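Local coordinates for ESAT-6/WXG100 secretion system protein (Streptococcus gallolyticus, PDB 7JQE) that is a membrane subunit of the bacterial type VIIb secretion system, whose elongated extracellular region probably contributes to the export of protein toxins, at residues 361-367 / 388-392; 216-220 / 397-401. All coordinates share one frame; numbering follows the deposited sequence.

Interaction 1 of 2, residues 361-367 / 388-392; sequences YTFDSLS and YTIYV. With EDO (1,2-ethanediol), chain I; EDO (1,2-ethanediol), chain K.
Y361 and F363 face Y388 and I390 across two strand segments whose axes pass 9.1 Å apart at a crossing angle of -36°, a spacing and twist that fit two sheets of a beta-sandwich packed face to face. Strand 355-363 belongs to one sheet and strand 382-392 to the other, so side chains rather than backbone bonds join them. At one end Y361 and Y388 form an offset stack with centroids 4.3 Å apart and planes only 7° from parallel. The Y361 ring reaches this position because its CG lies between the backbone N and the carbonyl carbon (chi1 63°), and its hydroxyl is hydrogen-bonded to N269 on the neighbouring strand. Y388 also packs on T387 of the second subunit, which puts the stacked pair beside the subunit interface. In the middle, I390 covers one face of the F363 ring: its CG1 lies 3.6 Å from the ring centroid in a CH-pi contact, while its CG2 comes within 3.5 Å of F363 CE1. The edge of the same ring meets backbone, with F363 CE2 3.5 Å from Y388 O. Beyond the strand the chain turns, and L366 CD2 touches I390 CD1 at 3.9 Å. Across this contact V392 meets backbone oxygens, its CB 3.1 Å from S367 O and its CG1 3.3 Å from L366 O.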
loop_
_atom_site.group_PDB
_atom_site.type_symbol
_atom_site.label_atom_id
_atom_site.label_comp_id
_atom_site.label_asym_id
_atom_site.label_seq_id
_atom_site.Cartn_x
_atom_site.Cartn_y
_atom_site.Cartn_z
ATOM N N TYR A 361 48.911 14.812 38.718
ATOM C CA TYR A 361 48.493 15.628 37.592
ATOM C C TYR A 361 46.992 15.479 37.393
ATOM O O TYR A 361 46.412 14.422 37.655
ATOM C CB TYR A 361 49.254 15.272 36.301
ATOM C CG TYR A 361 49.053 13.865 35.780
ATOM C CD1 TYR A 361 47.916 13.524 35.048
ATOM C CD2 TYR A 361 50.018 12.887 35.984
ATOM C CE1 TYR A 361 47.739 12.240 34.556
ATOM C CE2 TYR A 361 49.852 11.603 35.495
ATOM C CZ TYR A 361 48.714 11.284 34.781
ATOM O OH TYR A 361 48.554 10.005 34.297
ATOM N N THR A 362 46.369 16.564 36.942
ATOM C CA THR A 362 44.918 16.640 36.812
ATOM C C THR A 362 44.601 17.387 35.525
ATOM O O THR A 362 44.911 18.576 35.405
ATOM C CB THR A 362 44.291 17.340 38.019
ATOM O OG1 THR A 362 44.604 16.611 39.213
ATOM C CG2 THR A 362 42.778 17.427 37.860
ATOM N N PHE A 363 43.992 16.696 34.565
ATOM C CA PHE A 363 43.528 17.368 33.358
ATOM C C PHE A 363 42.540 18.468 33.728
ATOM O O PHE A 363 41.899 18.429 34.781
ATOM C CB PHE A 363 42.886 16.367 32.395
ATOM C CG PHE A 363 43.855 15.362 31.835
ATOM C CD1 PHE A 363 43.964 14.099 32.391
ATOM C CD2 PHE A 363 44.666 15.685 30.761
ATOM C CE1 PHE A 363 44.864 13.175 31.883
ATOM C CE2 PHE A 363 45.568 14.765 30.248
ATOM C CZ PHE A 363 45.667 13.510 30.810
ATOM N N ASP A 364 42.435 19.473 32.855
ATOM C CA ASP A 364 41.588 20.619 33.172
ATOM C C ASP A 364 40.105 20.271 33.096
ATOM O O ASP A 364 39.292 20.894 33.789
ATOM C CB ASP A 364 41.916 21.796 32.248
ATOM C CG ASP A 364 41.702 21.472 30.779
ATOM O OD1 ASP A 364 41.221 20.361 30.465
ATOM O OD2 ASP A 364 42.017 22.337 29.933
ATOM N N SER A 365 39.733 19.288 32.279
ATOM C CA SER A 365 38.335 18.890 32.166
ATOM C C SER A 365 38.260 17.469 31.628
ATOM O O SER A 365 39.247 16.911 31.140
ATOM C CB SER A 365 37.545 19.848 31.266
ATOM O OG SER A 365 37.764 19.562 29.895
ATOM N N LEU A 366 37.062 16.889 31.730
ATOM C CA LEU A 366 36.744 15.590 31.147
ATOM C C LEU A 366 35.822 15.715 29.938
ATOM O O LEU A 366 35.139 14.748 29.583
ATOM C CB LEU A 366 36.109 14.670 32.194
ATOM C CG LEU A 366 36.983 14.081 33.304
ATOM C CD1 LEU A 366 36.143 13.215 34.233
ATOM C CD2 LEU A 366 38.143 13.279 32.730
ATOM N N SER A 367 35.785 16.883 29.302
ATOM C CA SER A 367 34.893 17.087 28.170
ATOM C C SER A 367 35.303 16.205 26.993
ATOM O O SER A 367 36.401 15.641 26.952
ATOM C CB SER A 367 34.887 18.559 27.753
ATOM O OG SER A 367 36.186 18.990 27.394
ATOM N N TYR A 388 51.034 13.466 29.127
ATOM C CA TYR A 388 50.008 12.461 29.368
ATOM C C TYR A 388 48.753 12.864 28.615
ATOM O O TYR A 388 48.460 14.052 28.464
ATOM C CB TYR A 388 49.709 12.302 30.864
ATOM C CG TYR A 388 50.954 12.099 31.689
ATOM C CD1 TYR A 388 51.564 10.854 31.760
ATOM C CD2 TYR A 388 51.534 13.156 32.377
ATOM C CE1 TYR A 388 52.710 10.665 32.501
ATOM C CE2 TYR A 388 52.681 12.976 33.121
ATOM C CZ TYR A 388 53.264 11.728 33.180
ATOM O OH TYR A 388 54.405 11.537 33.915
ATOM N N THR A 389 48.015 11.866 28.136
ATOM C CA THR A 389 46.853 12.113 27.295
ATOM C C THR A 389 45.712 11.196 27.701
ATOM O O THR A 389 45.927 10.054 28.117
ATOM C CB THR A 389 47.174 11.897 25.812
ATOM O OG1 THR A 389 48.221 12.792 25.414
ATOM C CG2 THR A 389 45.942 12.164 24.961
ATOM N N ILE A 390 44.490 11.715 27.580
ATOM C CA ILE A 390 43.281 10.914 27.723
ATOM C C ILE A 390 42.306 11.295 26.615
ATOM O O ILE A 390 42.334 12.408 26.081
ATOM C CB ILE A 390 42.620 11.072 29.111
ATOM C CG1 ILE A 390 42.304 12.540 29.395
ATOM C CG2 ILE A 390 43.513 10.482 30.190
ATOM C CD1 ILE A 390 41.284 12.731 30.499
ATOM N N TYR A 391 41.436 10.354 26.274
ATOM C CA TYR A 391 40.509 10.494 25.157
ATOM C C TYR A 391 39.097 10.303 25.695
ATOM O O TYR A 391 38.747 9.209 26.151
ATOM C CB TYR A 391 40.834 9.476 24.066
ATOM C CG TYR A 391 41.086 8.091 24.622
ATOM C CD1 TYR A 391 40.059 7.152 24.709
ATOM C CD2 TYR A 391 42.348 7.727 25.083
ATOM C CE1 TYR A 391 40.284 5.886 25.228
ATOM C CE2 TYR A 391 42.584 6.461 25.604
ATOM C CZ TYR A 391 41.548 5.546 25.676
ATOM O OH TYR A 391 41.777 4.290 26.193
ATOM N N VAL A 392 38.302 11.368 25.682
ATOM C CA VAL A 392 36.895 11.281 26.050
ATOM C C VAL A 392 36.103 11.138 24.758
ATOM O O VAL A 392 35.963 12.099 23.999
ATOM C CB VAL A 392 36.435 12.505 26.849
ATOM C CG1 VAL A 392 35.003 12.303 27.329
ATOM C CG2 VAL A 392 37.369 12.756 28.022
HETATM C C1 EDO I . 49.199 8.230 28.961
HETATM O O1 EDO I . 49.959 9.323 28.429
HETATM C C2 EDO I . 48.304 8.730 30.090
HETATM O O2 EDO I . 47.313 7.739 30.393
HETATM C C1 EDO K . 41.517 20.705 26.259
HETATM O O1 EDO K . 42.541 20.661 27.259
HETATM C C2 EDO K . 40.607 21.906 26.499
HETATM O O2 EDO K . 39.941 21.770 27.762
#

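Interaction 2 of 2, residues 216-220 / 397-401; sequences KLEEM and DDVSL. With EDO (1,2-ethanediol), chain C.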
loop_
_atom_site.group_PDB
_atom_site.type_symbol
_atom_site.label_atom_id
_atom_site.label_comp_id
_atom_site.label_asym_id
_atom_site.label_seq_id
_atom_site.Cartn_x
_atom_site.Cartn_y
_atom_site.Cartn_z
ATOM N N LYS A 216 15.664 10.053 20.764
ATOM C CA LYS A 216 17.090 9.836 20.578
ATOM C C LYS A 216 17.477 10.019 19.116
ATOM O O LYS A 216 18.414 10.758 18.797
ATOM C CB LYS A 216 17.474 8.445 21.081
ATOM C CG LYS A 216 18.966 8.262 21.294
ATOM C CD LYS A 216 19.506 9.285 22.282
ATOM C CE LYS A 216 21.002 9.110 22.517
ATOM N NZ LYS A 216 21.536 10.180 23.410
ATOM N N LEU A 217 16.747 9.360 18.208
ATOM C CA LEU A 217 17.058 9.472 16.785
ATOM C C LEU A 217 17.006 10.918 16.313
ATOM O O LEU A 217 17.723 11.294 15.376
ATOM C CB LEU A 217 16.091 8.616 15.968
ATOM C CG LEU A 217 16.212 7.092 16.045
ATOM C CD1 LEU A 217 15.202 6.437 15.100
ATOM C CD2 LEU A 217 17.625 6.645 15.713
ATOM N N GLU A 218 16.175 11.741 16.947
ATOM C CA GLU A 218 16.067 13.141 16.563
ATOM C C GLU A 218 17.168 13.984 17.193
ATOM O O GLU A 218 17.579 14.993 16.610
ATOM C CB GLU A 218 14.688 13.673 16.952
ATOM C CG GLU A 218 14.215 14.864 16.148
ATOM C CD GLU A 218 12.737 15.129 16.333
ATOM O OE1 GLU A 218 12.015 14.197 16.749
ATOM O OE2 GLU A 218 12.294 16.265 16.064
ATOM N N GLU A 219 17.654 13.588 18.374
ATOM C CA GLU A 219 18.778 14.291 18.981
ATOM C C GLU A 219 20.066 14.059 18.206
ATOM O O GLU A 219 20.904 14.964 18.122
ATOM C CB GLU A 219 18.954 13.858 20.439
ATOM C CG GLU A 219 20.181 14.463 21.132
ATOM C CD GLU A 219 21.370 13.508 21.202
ATOM O OE1 GLU A 219 21.177 12.338 21.604
ATOM O OE2 GLU A 219 22.501 13.927 20.860
HETATM N N MSE A 220 20.236 12.872 17.630
HETATM C CA MSE A 220 21.463 12.518 16.922
HETATM C C MSE A 220 21.442 12.967 15.461
HETATM O O MSE A 220 22.364 12.665 14.706
HETATM C CB MSE A 220 21.694 11.008 16.990
HETATM C CG MSE A 220 21.484 10.412 18.368
HETATM SE SE MSE A 220 21.407 8.454 18.364
HETATM C CE MSE A 220 23.234 8.054 17.808
ATOM N N ASP A 397 26.839 5.626 21.662
ATOM C CA ASP A 397 25.493 5.427 21.147
ATOM C C ASP A 397 25.504 5.279 19.630
ATOM O O ASP A 397 24.821 4.407 19.081
ATOM C CB ASP A 397 24.591 6.580 21.593
ATOM C CG ASP A 397 25.211 7.943 21.346
ATOM O OD1 ASP A 397 26.309 8.004 20.751
ATOM O OD2 ASP A 397 24.594 8.954 21.745
ATOM N N ASP A 398 26.289 6.110 18.939
ATOM C CA ASP A 398 26.432 5.977 17.493
ATOM C C ASP A 398 26.855 4.561 17.111
ATOM O O ASP A 398 26.252 3.937 16.231
ATOM C CB ASP A 398 27.442 7.005 16.975
ATOM C CG ASP A 398 26.861 8.414 16.884
ATOM O OD1 ASP A 398 26.284 8.905 17.877
ATOM O OD2 ASP A 398 26.993 9.041 15.813
ATOM N N VAL A 399 27.889 4.036 17.774
ATOM C CA VAL A 399 28.410 2.715 17.428
ATOM C C VAL A 399 27.377 1.635 17.719
ATOM O O VAL A 399 27.247 0.661 16.965
ATOM C CB VAL A 399 29.731 2.451 18.177
ATOM C CG1 VAL A 399 29.990 0.955 18.310
ATOM C CG2 VAL A 399 30.891 3.119 17.453
ATOM N N SER A 400 26.634 1.780 18.816
ATOM C CA SER A 400 25.670 0.754 19.191
ATOM C C SER A 400 24.444 0.796 18.286
ATOM O O SER A 400 23.945 -0.251 17.855
ATOM C CB SER A 400 25.269 0.926 20.656
ATOM O OG SER A 400 24.357 -0.084 21.049
ATOM N N LEU A 401 23.942 1.997 17.995
ATOM C CA LEU A 401 22.837 2.138 17.053
ATOM C C LEU A 401 23.118 1.379 15.765
ATOM O O LEU A 401 22.296 0.580 15.304
ATOM C CB LEU A 401 22.591 3.617 16.754
ATOM C CG LEU A 401 21.698 3.883 15.546
ATOM C CD1 LEU A 401 20.395 3.126 15.713
ATOM C CD2 LEU A 401 21.445 5.380 15.344
HETATM C C1 EDO C . 26.294 11.645 20.809
HETATM O O1 EDO C . 26.933 10.466 20.300
HETATM C C2 EDO C . 25.942 12.586 19.661
HETATM O O2 EDO C . 25.122 11.902 18.700
#
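The methyl CE of selenomethionine M220 lies 3.2 Å from D398 OD1, a polar neighbour for an apolar methyl. The residue follows the last turn of helix 211-219, and its side chain bends at chi3 (66°), the torsion that brings CE over to the first turns of helix 396-427. D398 runs past it in the opposite direction. CE also approaches L401 CD2 at 4.1 Å, and that same leucine methyl lies 4.0 Å from L217 CD2, the two leucines crossing at about a right angle. These apolar contacts form one flank of the helix-helix junction, and V402 of the second subunit packs on M220, D398 and L401. The other flank is charged. K216 NZ binds E219 OE1 at 2.8 Å, nearly along the C-O axis of that oxygen, and extends a long salt bridge of 3.7 Å to D397 OD2, so the link from one helix to the other rests on the longer of the two. D397 OD1 and D398 OD1, both acceptors, stand 3.0 Å apart, with O1 of an ethanediol, probably from the crystallisation liquor, within reach of both. K216 probably offsets part of the charge of E219 and D397, whose OE1 and OD2 are 4.8 Å apart, and the backbone bond from D398 N to D397 OD1 (2.6 Å) may ease the repulsion between the aspartates.

From the N terminus, the chain passes through helix 211-219, which supplies the first half of interaction 2, and, after helix 225-244, leaves the helical part of the molecule for the strands. There 361-367 meets 388-392, closing a loop of 20 residues, 17 of them in strands, and pinning one sheet to the other. Almost at once the chain leaves strand 382-392 and enters helix 396-427, where 397-401 returns to 216-220 and closes a loop of 176 residues. Interaction 1 therefore falls wholly within the span of interaction 2. The centres lie about 25 Å apart and the nearest atoms about 11 Å, so the two contacts do not touch; one joins sheets, the other helices, and both adjoin the second subunit.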